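Local atomic coordinates of choline dehydrogenase and related flavoproteins (Aspergillus oryzae, PDB entry 3Q9T), a protein that oxidises formate as a flavin-dependent oxidase of the glucose-methanol-choline oxidoreductase family, carrying 8-formyl-FAD at its catalytic site. Residues L25-N30 and M568-H573; D334-A339 and G346-G351; Y364-A369 and K373-N378; F466-L471 and M489-D494. All coordinates share one frame; numbering follows the deposited sequence.

Contact 1: L25-N30 and M568-H573; sequences LAENPN and MIKAEH
Leu25, Glu27, Ile569 and Lys570 bring the end of helix 16-25 and the loop after it against the last turns of helix 555-572. Helix 16-25 joins strands 9-12 and 33-36 and begins within a GxGxxG sequence, consistent with the first beta-alpha-beta unit of the Rossmann-type FAD-binding fold; the contact therefore ties this unit to a helix near the C-terminus. The apolar part centres on one methyl. Leu25 CD2 lies 3.7 Å from Ile569 CG2, with the two side chains crossing at about a right angle, and the same CD2 is 4.0 Å from Lys570 CG, where leucine and lysine run past each other in opposite directions. Phe9 of strand 9-12 packs on both Leu25 and Ile569, which places this half of the contact over the parallel sheet. The charged part is more exposed and uses the far end of the lysine. With every torsion beyond CG close to 180°, Lys570 spans the gap past Leu25 and reaches the loop. Its NZ makes a weak hydrogen bond to the backbone O of Arg24 as well. Glu27 is shared in turn, since its OE2 forms a salt bridge with Arg24 NH1. Its other oxygen, OE1, closes the salt bridge to Lys570 NZ at 2.9 Å, a short distance although the hydrogen-bond geometry is weak.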
loop_
_atom_site.group_PDB
_atom_site.type_symbol
_atom_site.label_atom_id
_atom_site.label_comp_id
_atom_site.label_asym_id
_atom_site.label_seq_id
_atom_site.Cartn_x
_atom_site.Cartn_y
_atom_site.Cartn_z
ATOM N N LEU A 25 32.202 -23.423 14.210
ATOM C CA LEU A 25 32.445 -23.712 15.613
ATOM C C LEU A 25 32.482 -25.224 15.848
ATOM O O LEU A 25 33.235 -25.706 16.699
ATOM C CB LEU A 25 31.418 -23.021 16.513
ATOM C CG LEU A 25 31.604 -21.508 16.665
ATOM C CD1 LEU A 25 30.562 -20.938 17.596
ATOM C CD2 LEU A 25 32.998 -21.175 17.173
ATOM N N ALA A 26 31.701 -25.960 15.060
ATOM C CA ALA A 26 31.648 -27.417 15.148
ATOM C C ALA A 26 32.881 -28.133 14.573
ATOM O O ALA A 26 33.000 -29.350 14.702
ATOM C CB ALA A 26 30.375 -27.943 14.466
ATOM N N GLU A 27 33.786 -27.401 13.926
ATOM C CA GLU A 27 34.963 -28.052 13.334
ATOM C C GLU A 27 35.861 -28.737 14.380
ATOM O O GLU A 27 36.612 -29.660 14.054
ATOM C CB GLU A 27 35.757 -27.086 12.453
ATOM C CG GLU A 27 35.135 -26.862 11.084
ATOM C CD GLU A 27 35.703 -25.638 10.369
ATOM O OE1 GLU A 27 36.311 -24.783 11.042
ATOM O OE2 GLU A 27 35.521 -25.514 9.136
ATOM N N ASN A 28 35.793 -28.285 15.630
ATOM C CA ASN A 28 36.307 -29.097 16.729
ATOM C C ASN A 28 35.204 -30.050 17.131
ATOM O O ASN A 28 34.203 -29.633 17.714
ATOM C CB ASN A 28 36.716 -28.263 17.939
ATOM C CG ASN A 28 37.210 -29.133 19.093
ATOM O OD1 ASN A 28 37.021 -30.348 19.095
ATOM N ND2 ASN A 28 37.842 -28.519 20.061
ATOM N N PRO A 29 35.365 -31.329 16.786
ATOM C CA PRO A 29 34.286 -32.317 16.935
ATOM C C PRO A 29 33.830 -32.443 18.393
ATOM O O PRO A 29 32.749 -32.960 18.659
ATOM C CB PRO A 29 34.934 -33.618 16.456
ATOM C CG PRO A 29 36.411 -33.388 16.615
ATOM C CD PRO A 29 36.618 -31.936 16.310
ATOM N N ASN A 30 34.638 -31.940 19.319
ATOM C CA ASN A 30 34.298 -31.984 20.731
ATOM C C ASN A 30 33.416 -30.838 21.226
ATOM O O ASN A 30 32.878 -30.893 22.330
ATOM C CB ASN A 30 35.571 -32.020 21.561
ATOM C CG ASN A 30 36.429 -33.217 21.241
ATOM O OD1 ASN A 30 36.018 -34.364 21.434
ATOM N ND2 ASN A 30 37.626 -32.959 20.743
ATOM N N MET A 568 36.523 -14.959 15.316
ATOM C CA MET A 568 36.667 -14.149 16.537
ATOM C C MET A 568 36.252 -14.899 17.815
ATOM O O MET A 568 36.863 -14.710 18.874
ATOM C CB MET A 568 35.928 -12.819 16.402
ATOM C CG MET A 568 36.428 -11.953 15.219
ATOM S SD MET A 568 35.775 -10.265 15.228
ATOM C CE MET A 568 34.032 -10.613 14.946
ATOM N N ILE A 569 35.235 -15.756 17.714
ATOM C CA ILE A 569 34.825 -16.580 18.853
ATOM C C ILE A 569 35.916 -17.614 19.180
ATOM O O ILE A 569 36.251 -17.833 20.343
ATOM C CB ILE A 569 33.472 -17.277 18.603
ATOM C CG1 ILE A 569 32.335 -16.255 18.644
ATOM C CG2 ILE A 569 33.203 -18.370 19.647
ATOM C CD1 ILE A 569 31.005 -16.825 18.206
ATOM N N LYS A 570 36.483 -18.231 18.150
ATOM C CA LYS A 570 37.536 -19.224 18.351
ATOM C C LYS A 570 38.759 -18.606 19.005
ATOM O O LYS A 570 39.392 -19.233 19.849
ATOM C CB LYS A 570 37.938 -19.885 17.039
ATOM C CG LYS A 570 36.886 -20.825 16.464
ATOM C CD LYS A 570 37.427 -21.570 15.241
ATOM C CE LYS A 570 36.329 -22.365 14.554
ATOM N NZ LYS A 570 36.815 -23.022 13.308
ATOM N N ALA A 571 39.087 -17.379 18.610
ATOM C CA ALA A 571 40.251 -16.704 19.160
ATOM C C ALA A 571 40.053 -16.451 20.645
ATOM O O ALA A 571 41.012 -16.429 21.423
ATOM C CB ALA A 571 40.516 -15.399 18.426
ATOM N N GLU A 572 38.803 -16.255 21.038
ATOM C CA GLU A 572 38.498 -15.985 22.428
ATOM C C GLU A 572 38.571 -17.236 23.299
ATOM O O GLU A 572 39.077 -17.179 24.413
ATOM C CB GLU A 572 37.128 -15.340 22.557
ATOM C CG GLU A 572 36.690 -15.192 23.991
ATOM C CD GLU A 572 35.850 -13.963 24.189
ATOM O OE1 GLU A 572 35.066 -13.928 25.159
ATOM O OE2 GLU A 572 35.988 -13.033 23.368
ATOM N N HIS A 573 38.076 -18.362 22.794
ATOM C CA HIS A 573 38.067 -19.597 23.580
ATOM C C HIS A 573 39.272 -20.508 23.297
ATOM O O HIS A 573 39.152 -21.595 22.710
ATOM C CB HIS A 573 36.734 -20.321 23.405
ATOM C CG HIS A 573 35.563 -19.484 23.804
ATOM N ND1 HIS A 573 35.030 -19.507 25.074
ATOM C CD2 HIS A 573 34.851 -18.561 23.114
ATOM C CE1 HIS A 573 34.033 -18.644 25.147
ATOM N NE2 HIS A 573 33.900 -18.061 23.969
#

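Contact 2: D334-A339 and G346-G351; sequences DAVVSA and GPVGSG
Where Val336 meets Pro347 and Val348, the chain has left helix 331-343 and doubled back beside it, bringing the CA atoms of Val336 and Gly346 to 5.9 Å. Gly346, at a positive phi of 88°, leads into a 3-10 turn over residues 347-349, supported by the bonds Gly349 N to Gly346 O (3.1 Å) and Ser350 N to Pro347 O (2.7 Å). That turn faces the helix with two side chains. The Pro347 ring lies across Val336 at about a right angle. Its CG comes to 3.4 Å from Val336 CG1, closer than ordinary van der Waals contact, and its CD also borders that methyl, so the pyrrolidine ring is pressed firmly on one branch of the valine. The other branch is served by Val348. With chi1 at -67°, Val336 holds CG2 between its own backbone N and carbonyl carbon, and this methyl meets Val348 CG2 at 3.8 Å. Val348 CG2 has further neighbours: it sits 3.5 Å from the carbonyl O of Val336 and touches Val337 CG2 more loosely, at 4.1 Å. Helix 323-327 completes the cluster, Val325 packing on Val336 and Leu326 on Val348, while Val348 O accepts a hydrogen bond from Ser53 OG. Between the two segments themselves the chemistry is thus van der Waals packing, mostly of aliphatic groups, with the Val336 carbonyl O beside a methyl: methyl groups and a proline ring fix the turn on the helix by shape, and the polar ties of the turn are made within itself and to other parts of the fold.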
loop_
_atom_site.group_PDB
_atom_site.type_symbol
_atom_site.label_atom_id
_atom_site.label_comp_id
_atom_site.label_asym_id
_atom_site.label_seq_id
_atom_site.Cartn_x
_atom_site.Cartn_y
_atom_site.Cartn_z
ATOM N N ASP A 334 8.148 -30.042 -20.271
ATOM C CA ASP A 334 8.230 -31.460 -19.934
ATOM C C ASP A 334 9.610 -32.028 -20.227
ATOM O O ASP A 334 10.152 -32.791 -19.434
ATOM C CB ASP A 334 7.155 -32.259 -20.661
ATOM C CG ASP A 334 5.798 -32.125 -20.004
ATOM O OD1 ASP A 334 5.757 -31.864 -18.776
ATOM O OD2 ASP A 334 4.778 -32.280 -20.714
ATOM N N ALA A 335 10.187 -31.626 -21.351
ATOM C CA ALA A 335 11.464 -32.169 -21.778
ATOM C C ALA A 335 12.582 -31.799 -20.811
ATOM O O ALA A 335 13.341 -32.663 -20.379
ATOM C CB ALA A 335 11.803 -31.692 -23.199
ATOM N N VAL A 336 12.691 -30.515 -20.478
ATOM C CA VAL A 336 13.777 -30.066 -19.601
ATOM C C VAL A 336 13.581 -30.567 -18.158
ATOM O O VAL A 336 14.549 -30.828 -17.442
ATOM C CB VAL A 336 13.987 -28.531 -19.658
ATOM C CG1 VAL A 336 14.504 -28.120 -21.044
ATOM C CG2 VAL A 336 12.706 -27.794 -19.330
ATOM N N VAL A 337 12.325 -30.720 -17.754
ATOM C CA VAL A 337 11.993 -31.256 -16.446
ATOM C C VAL A 337 12.385 -32.742 -16.369
ATOM O O VAL A 337 12.872 -33.216 -15.345
ATOM C CB VAL A 337 10.484 -31.068 -16.143
ATOM C CG1 VAL A 337 10.075 -31.819 -14.893
ATOM C CG2 VAL A 337 10.158 -29.592 -15.988
ATOM N N SER A 338 12.185 -33.472 -17.463
ATOM C CA SER A 338 12.521 -34.890 -17.480
ATOM C C SER A 338 14.039 -35.088 -17.416
ATOM O O SER A 338 14.533 -35.957 -16.702
ATOM C CB SER A 338 11.909 -35.571 -18.706
ATOM O OG SER A 338 12.399 -36.891 -18.854
ATOM N N ALA A 339 14.774 -34.271 -18.158
ATOM C CA ALA A 339 16.231 -34.265 -18.090
ATOM C C ALA A 339 16.769 -33.915 -16.699
ATOM O O ALA A 339 17.746 -34.511 -16.226
ATOM C CB ALA A 339 16.805 -33.296 -19.121
ATOM N N GLY A 346 20.369 -29.359 -17.764
ATOM C CA GLY A 346 19.384 -28.508 -18.415
ATOM C C GLY A 346 19.034 -27.209 -17.692
ATOM O O GLY A 346 19.532 -26.941 -16.593
ATOM N N PRO A 347 18.155 -26.394 -18.308
ATOM C CA PRO A 347 17.836 -25.042 -17.829
ATOM C C PRO A 347 17.008 -25.042 -16.534
ATOM O O PRO A 347 16.998 -24.039 -15.811
ATOM C CB PRO A 347 17.028 -24.450 -18.984
ATOM C CG PRO A 347 16.354 -25.639 -19.598
ATOM C CD PRO A 347 17.350 -26.765 -19.491
ATOM N N VAL A 348 16.318 -26.139 -16.244
ATOM C CA VAL A 348 15.673 -26.272 -14.942
ATOM C C VAL A 348 16.666 -25.990 -13.799
ATOM O O VAL A 348 16.274 -25.506 -12.738
ATOM C CB VAL A 348 15.034 -27.646 -14.748
ATOM C CG1 VAL A 348 14.565 -27.818 -13.294
ATOM C CG2 VAL A 348 13.866 -27.854 -15.748
ATOM N N GLY A 349 17.950 -26.267 -14.025
ATOM C CA GLY A 349 18.961 -26.014 -13.016
ATOM C C GLY A 349 19.501 -24.595 -13.038
ATOM O O GLY A 349 20.425 -24.265 -12.305
ATOM N N SER A 350 18.920 -23.751 -13.883
ATOM C CA SER A 350 19.390 -22.381 -14.032
ATOM C C SER A 350 18.737 -21.377 -13.062
ATOM O O SER A 350 17.544 -21.470 -12.746
ATOM C CB SER A 350 19.184 -21.915 -15.477
ATOM O OG SER A 350 19.638 -20.580 -15.628
ATOM N N GLY A 351 19.533 -20.414 -12.607
ATOM C CA GLY A 351 19.031 -19.294 -11.824
ATOM C C GLY A 351 18.566 -18.125 -12.684
ATOM O O GLY A 351 18.134 -17.098 -12.149
#

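Contact 3: Y364-A369 and K373-N378; sequences YLEKDA and KAKAAN
Ala369 and Lys373 are joined through the first turn of helix 369-377, a helix N-terminus at which Asp368 holds the N-cap position and binds the backbone N of Tyr371 through OD2. Ala369 loses the most surface in the contact, and its part is played mainly by the backbone: its O accepts from Lys373 N at 3.0 Å, with an N-H...O angle of 168°, the usual i to i+4 bond of an alpha helix. Lys373 adds its CB, 3.6 Å from that same oxygen.

Glu366, in the turn before the helix, supplies the second link, to Lys375. Its chain bends at chi2 (-74°), which brings its carboxylate to the lysine tip, whereas Lys375 has CG anti to the backbone N and runs fully extended; the two side chains cross obliquely. Tyr371 packs on Glu366, and Pro383 on Lys375. The direct salt bridge, Glu366 OE1 to Lys375 NZ, is long at 3.5 Å and weak as a hydrogen bond. A water bridges the same two atoms: it donates to Glu366 OE1 at 2.6 Å and accepts from Lys375 NZ at 2.8 Å.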
loop_
_atom_site.group_PDB
_atom_site.type_symbol
_atom_site.label_atom_id
_atom_site.label_comp_id
_atom_site.label_asym_id
_atom_site.label_seq_id
_atom_site.Cartn_x
_atom_site.Cartn_y
_atom_site.Cartn_z
ATOM N N TYR A 364 24.129 10.835 -17.101
ATOM C CA TYR A 364 22.679 10.986 -17.005
ATOM C C TYR A 364 22.342 11.897 -15.839
ATOM O O TYR A 364 21.468 12.760 -15.938
ATOM C CB TYR A 364 21.992 9.647 -16.809
ATOM C CG TYR A 364 22.055 8.744 -18.004
ATOM C CD1 TYR A 364 23.228 8.067 -18.328
ATOM C CD2 TYR A 364 20.937 8.556 -18.809
ATOM C CE1 TYR A 364 23.283 7.232 -19.426
ATOM C CE2 TYR A 364 20.982 7.720 -19.905
ATOM C CZ TYR A 364 22.148 7.056 -20.204
ATOM O OH TYR A 364 22.178 6.241 -21.305
ATOM N N LEU A 365 23.033 11.687 -14.725
ATOM C CA LEU A 365 22.787 12.468 -13.525
ATOM C C LEU A 365 23.033 13.946 -13.840
ATOM O O LEU A 365 22.234 14.810 -13.468
ATOM C CB LEU A 365 23.687 11.991 -12.378
ATOM C CG LEU A 365 23.207 11.062 -11.241
ATOM C CD1 LEU A 365 21.817 10.499 -11.386
ATOM C CD2 LEU A 365 24.211 9.944 -11.006
ATOM N N GLU A 366 24.122 14.222 -14.557
ATOM C CA GLU A 366 24.558 15.595 -14.835
ATOM C C GLU A 366 23.522 16.395 -15.602
ATOM O O GLU A 366 23.540 17.625 -15.581
ATOM C CB GLU A 366 25.880 15.617 -15.617
ATOM C CG GLU A 366 27.065 14.992 -14.899
ATOM C CD GLU A 366 27.605 15.849 -13.772
ATOM O OE1 GLU A 366 28.812 15.746 -13.465
ATOM O OE2 GLU A 366 26.825 16.624 -13.188
ATOM N N LYS A 367 22.618 15.700 -16.279
ATOM C CA LYS A 367 21.583 16.366 -17.053
ATOM C C LYS A 367 20.431 16.861 -16.184
ATOM O O LYS A 367 19.542 17.550 -16.669
ATOM C CB LYS A 367 21.044 15.439 -18.147
ATOM C CG LYS A 367 22.055 15.104 -19.240
ATOM C CD LYS A 367 21.402 14.305 -20.353
ATOM C CE LYS A 367 22.440 13.682 -21.272
ATOM N NZ LYS A 367 21.809 12.723 -22.230
ATOM N N ASP A 368 20.426 16.507 -14.903
ATOM C CA ASP A 368 19.327 16.929 -14.045
ATOM C C ASP A 368 19.763 18.121 -13.197
ATOM O O ASP A 368 20.722 18.021 -12.427
ATOM C CB ASP A 368 18.863 15.768 -13.164
ATOM C CG ASP A 368 17.724 16.154 -12.238
ATOM O OD1 ASP A 368 16.554 15.898 -12.609
ATOM O OD2 ASP A 368 18.003 16.708 -11.142
ATOM N N ALA A 369 19.065 19.243 -13.343
ATOM C CA ALA A 369 19.419 20.467 -12.606
ATOM C C ALA A 369 19.524 20.222 -11.098
ATOM O O ALA A 369 20.460 20.679 -10.450
ATOM C CB ALA A 369 18.412 21.580 -12.887
ATOM N N LYS A 373 22.895 20.690 -8.686
ATOM C CA LYS A 373 22.877 21.522 -7.482
ATOM C C LYS A 373 23.254 20.737 -6.209
ATOM O O LYS A 373 24.001 21.225 -5.361
ATOM C CB LYS A 373 21.491 22.143 -7.317
ATOM C CG LYS A 373 21.355 23.029 -6.101
ATOM C CD LYS A 373 19.896 23.260 -5.745
ATOM C CE LYS A 373 19.135 23.909 -6.886
ATOM N NZ LYS A 373 17.661 23.705 -6.714
ATOM N N ALA A 374 22.746 19.516 -6.071
ATOM C CA ALA A 374 23.046 18.725 -4.875
ATOM C C ALA A 374 24.530 18.356 -4.829
ATOM O O ALA A 374 25.141 18.368 -3.775
ATOM C CB ALA A 374 22.178 17.470 -4.816
ATOM N N LYS A 375 25.095 18.020 -5.981
ATOM C CA LYS A 375 26.502 17.670 -6.065
ATOM C C LYS A 375 27.373 18.865 -5.724
ATOM O O LYS A 375 28.347 18.749 -4.988
ATOM C CB LYS A 375 26.863 17.175 -7.462
ATOM C CG LYS A 375 28.351 16.856 -7.609
ATOM C CD LYS A 375 28.634 16.314 -8.985
ATOM C CE LYS A 375 29.984 15.626 -9.011
ATOM N NZ LYS A 375 30.316 15.139 -10.374
ATOM N N ALA A 376 27.034 20.014 -6.292
ATOM C CA ALA A 376 27.758 21.233 -5.968
ATOM C C ALA A 376 27.650 21.483 -4.459
ATOM O O ALA A 376 28.648 21.745 -3.800
ATOM C CB ALA A 376 27.210 22.406 -6.768
ATOM N N ALA A 377 26.442 21.352 -3.913
ATOM C CA ALA A 377 26.212 21.577 -2.480
ATOM C C ALA A 377 27.003 20.615 -1.601
ATOM O O ALA A 377 27.242 20.887 -0.428
ATOM C CB ALA A 377 24.727 21.501 -2.150
ATOM N N ASN A 378 27.409 19.492 -2.175
ATOM C CA ASN A 378 28.245 18.523 -1.475
ATOM C C ASN A 378 29.737 18.768 -1.776
ATOM O O ASN A 378 30.576 17.880 -1.651
ATOM C CB ASN A 378 27.834 17.102 -1.866
ATOM C CG ASN A 378 28.499 16.047 -0.999
ATOM O OD1 ASN A 378 28.843 16.310 0.151
ATOM N ND2 ASN A 378 28.697 14.852 -1.552
HETATM O O HOH W 1 29.920 17.432 -11.885
#

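Contact 4: F466-L471 and M489-D494; sequences FSYDLL and MPLDSD
The Tyr468 ring carries Leu491 CD2 over one face, with this methyl 3.9 Å above the plane and close to the centre. The line from the methyl to the ring centroid is only 11° off the ring normal, which identifies a CH-pi contact. Met489 approaches the phenol end obliquely: its CB is 3.6 Å from Tyr468 CZ and 3.4 Å from Tyr468 OH. Met489 and Leu491 thus divide the ring between them, one at the hydroxyl end and the other over its middle. Two further rings also meet Tyr468, Phe472 with its plane nearly parallel and Phe312 inclined by about 45°.

Between these two residues the loop bends at Pro490, the centre of an inverse gamma turn closed by Leu491 N to Met489 O at 2.7 Å. Polar support comes from Glu484, whose OE1 is hydrogen-bonded to both Tyr468 OH and Met489 N and so fixes the phenol and the loop backbone together. In the fold, helix 454-473 is docked by this ring onto the loop between strand 481-485 and helix 494-504; Met497 of that latter helix backs Leu491, and Leu314 of strand 308-316 packs on Tyr468.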
loop_
_atom_site.group_PDB
_atom_site.type_symbol
_atom_site.label_atom_id
_atom_site.label_comp_id
_atom_site.label_asym_id
_atom_site.label_seq_id
_atom_site.Cartn_x
_atom_site.Cartn_y
_atom_site.Cartn_z
ATOM N N PHE A 466 19.125 4.863 -18.618
ATOM C CA PHE A 466 20.321 4.150 -19.056
ATOM C C PHE A 466 19.991 2.739 -19.562
ATOM O O PHE A 466 20.487 2.335 -20.611
ATOM C CB PHE A 466 21.345 4.080 -17.926
ATOM C CG PHE A 466 22.484 3.136 -18.188
ATOM C CD1 PHE A 466 23.743 3.624 -18.517
ATOM C CD2 PHE A 466 22.306 1.756 -18.085
ATOM C CE1 PHE A 466 24.802 2.757 -18.752
ATOM C CE2 PHE A 466 23.351 0.884 -18.318
ATOM C CZ PHE A 466 24.606 1.381 -18.649
ATOM N N SER A 467 19.162 1.994 -18.824
ATOM C CA SER A 467 18.819 0.631 -19.226
ATOM C C SER A 467 18.036 0.590 -20.533
ATOM O O SER A 467 18.249 -0.307 -21.356
ATOM C CB SER A 467 18.040 -0.118 -18.135
ATOM O OG SER A 467 18.761 -0.154 -16.926
ATOM N N TYR A 468 17.118 1.544 -20.698
ATOM C CA TYR A 468 16.312 1.669 -21.914
ATOM C C TYR A 468 17.167 2.013 -23.142
ATOM O O TYR A 468 17.042 1.380 -24.198
ATOM C CB TYR A 468 15.184 2.696 -21.707
ATOM C CG TYR A 468 13.876 2.038 -21.347
ATOM C CD1 TYR A 468 12.817 1.995 -22.255
ATOM C CD2 TYR A 468 13.716 1.405 -20.120
ATOM C CE1 TYR A 468 11.617 1.368 -21.936
ATOM C CE2 TYR A 468 12.516 0.775 -19.784
ATOM C CZ TYR A 468 11.474 0.757 -20.697
ATOM O OH TYR A 468 10.294 0.136 -20.371
ATOM N N ASP A 469 18.049 2.997 -22.989
ATOM C CA ASP A 469 19.027 3.320 -24.033
ATOM C C ASP A 469 19.795 2.087 -24.476
ATOM O O ASP A 469 19.943 1.824 -25.666
ATOM C CB ASP A 469 20.024 4.359 -23.525
ATOM C CG ASP A 469 19.404 5.714 -23.361
ATOM O OD1 ASP A 469 18.286 5.906 -23.872
ATOM O OD2 ASP A 469 20.030 6.585 -22.730
ATOM N N LEU A 470 20.276 1.333 -23.500
ATOM C CA LEU A 470 21.115 0.167 -23.751
ATOM C C LEU A 470 20.361 -0.857 -24.587
ATOM O O LEU A 470 20.897 -1.450 -25.519
ATOM C CB LEU A 470 21.505 -0.434 -22.398
ATOM C CG LEU A 470 22.469 -1.591 -22.115
ATOM C CD1 LEU A 470 21.709 -2.764 -21.535
ATOM C CD2 LEU A 470 23.375 -1.997 -23.285
ATOM N N LEU A 471 19.096 -1.049 -24.255
ATOM C CA LEU A 471 18.366 -2.177 -24.782
ATOM C C LEU A 471 17.603 -1.798 -26.046
ATOM O O LEU A 471 17.433 -2.635 -26.938
ATOM C CB LEU A 471 17.428 -2.756 -23.716
ATOM C CG LEU A 471 18.081 -3.395 -22.477
ATOM C CD1 LEU A 471 17.048 -3.621 -21.367
ATOM C CD2 LEU A 471 18.796 -4.708 -22.805
ATOM N N MET A 489 7.018 2.802 -20.203
ATOM C CA MET A 489 7.722 3.531 -19.163
ATOM C C MET A 489 7.734 5.003 -19.568
ATOM O O MET A 489 8.219 5.349 -20.636
ATOM C CB MET A 489 9.149 2.972 -18.981
ATOM C CG MET A 489 9.926 3.591 -17.811
ATOM S SD MET A 489 9.303 3.070 -16.190
ATOM C CE MET A 489 9.844 1.366 -16.228
ATOM N N PRO A 490 7.177 5.877 -18.719
ATOM C CA PRO A 490 6.960 7.283 -19.096
ATOM C C PRO A 490 8.238 8.122 -19.070
ATOM O O PRO A 490 8.268 9.194 -18.463
ATOM C CB PRO A 490 5.994 7.774 -18.012
ATOM C CG PRO A 490 6.375 6.949 -16.798
ATOM C CD PRO A 490 6.691 5.581 -17.356
ATOM N N LEU A 491 9.286 7.638 -19.720
ATOM C CA LEU A 491 10.584 8.311 -19.666
ATOM C C LEU A 491 10.550 9.737 -20.191
ATOM O O LEU A 491 11.516 10.487 -20.005
ATOM C CB LEU A 491 11.650 7.543 -20.452
ATOM C CG LEU A 491 12.524 6.490 -19.766
ATOM C CD1 LEU A 491 12.851 6.834 -18.303
ATOM C CD2 LEU A 491 11.875 5.138 -19.886
ATOM N N ASP A 492 9.464 10.117 -20.860
ATOM C CA ASP A 492 9.432 11.438 -21.482
ATOM C C ASP A 492 9.029 12.523 -20.498
ATOM O O ASP A 492 9.087 13.715 -20.807
ATOM C CB ASP A 492 8.580 11.463 -22.756
ATOM C CG ASP A 492 7.093 11.185 -22.505
ATOM O OD1 ASP A 492 6.331 11.185 -23.497
ATOM O OD2 ASP A 492 6.671 10.967 -21.353
ATOM N N SER A 493 8.670 12.104 -19.289
ATOM C CA SER A 493 8.147 13.035 -18.290
ATOM C C SER A 493 8.768 12.821 -16.922
ATOM O O SER A 493 8.532 11.796 -16.273
ATOM C CB SER A 493 6.617 12.917 -18.197
ATOM O OG SER A 493 6.105 13.596 -17.063
ATOM N N ASP A 494 9.549 13.795 -16.469
ATOM C CA ASP A 494 10.125 13.697 -15.141
ATOM C C ASP A 494 9.023 13.484 -14.132
ATOM O O ASP A 494 9.169 12.703 -13.190
ATOM C CB ASP A 494 10.931 14.959 -14.815
ATOM C CG ASP A 494 12.269 14.990 -15.538
ATOM O OD1 ASP A 494 12.579 14.007 -16.241
ATOM O OD2 ASP A 494 13.011 15.979 -15.398
#

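All four contacts lie well away from the centre of the chain, and none is wholly core. Contacts 1, 2 and 4 are partly buried, whereas contact 3 is a surface contact held by charge, water and one helical backbone bond. Contact 2 is mainly aliphatic, contact 4 adds an aromatic face, and contact 1 joins an apolar side to a charged one. Contact 1 spans almost the whole sequence and joins what is probably the Rossmann-type FAD-binding unit to the C-terminal helix; contacts 3 and 4 lie across the chain's centre from it. Those two touch, Tyr364 OH to Asp469 OD2 at 2.6 Å being a probable hydrogen bond; contact 4 includes part of helix 454-473, against which Tyr364, Asp368 and Ala374 of contact 3 pack.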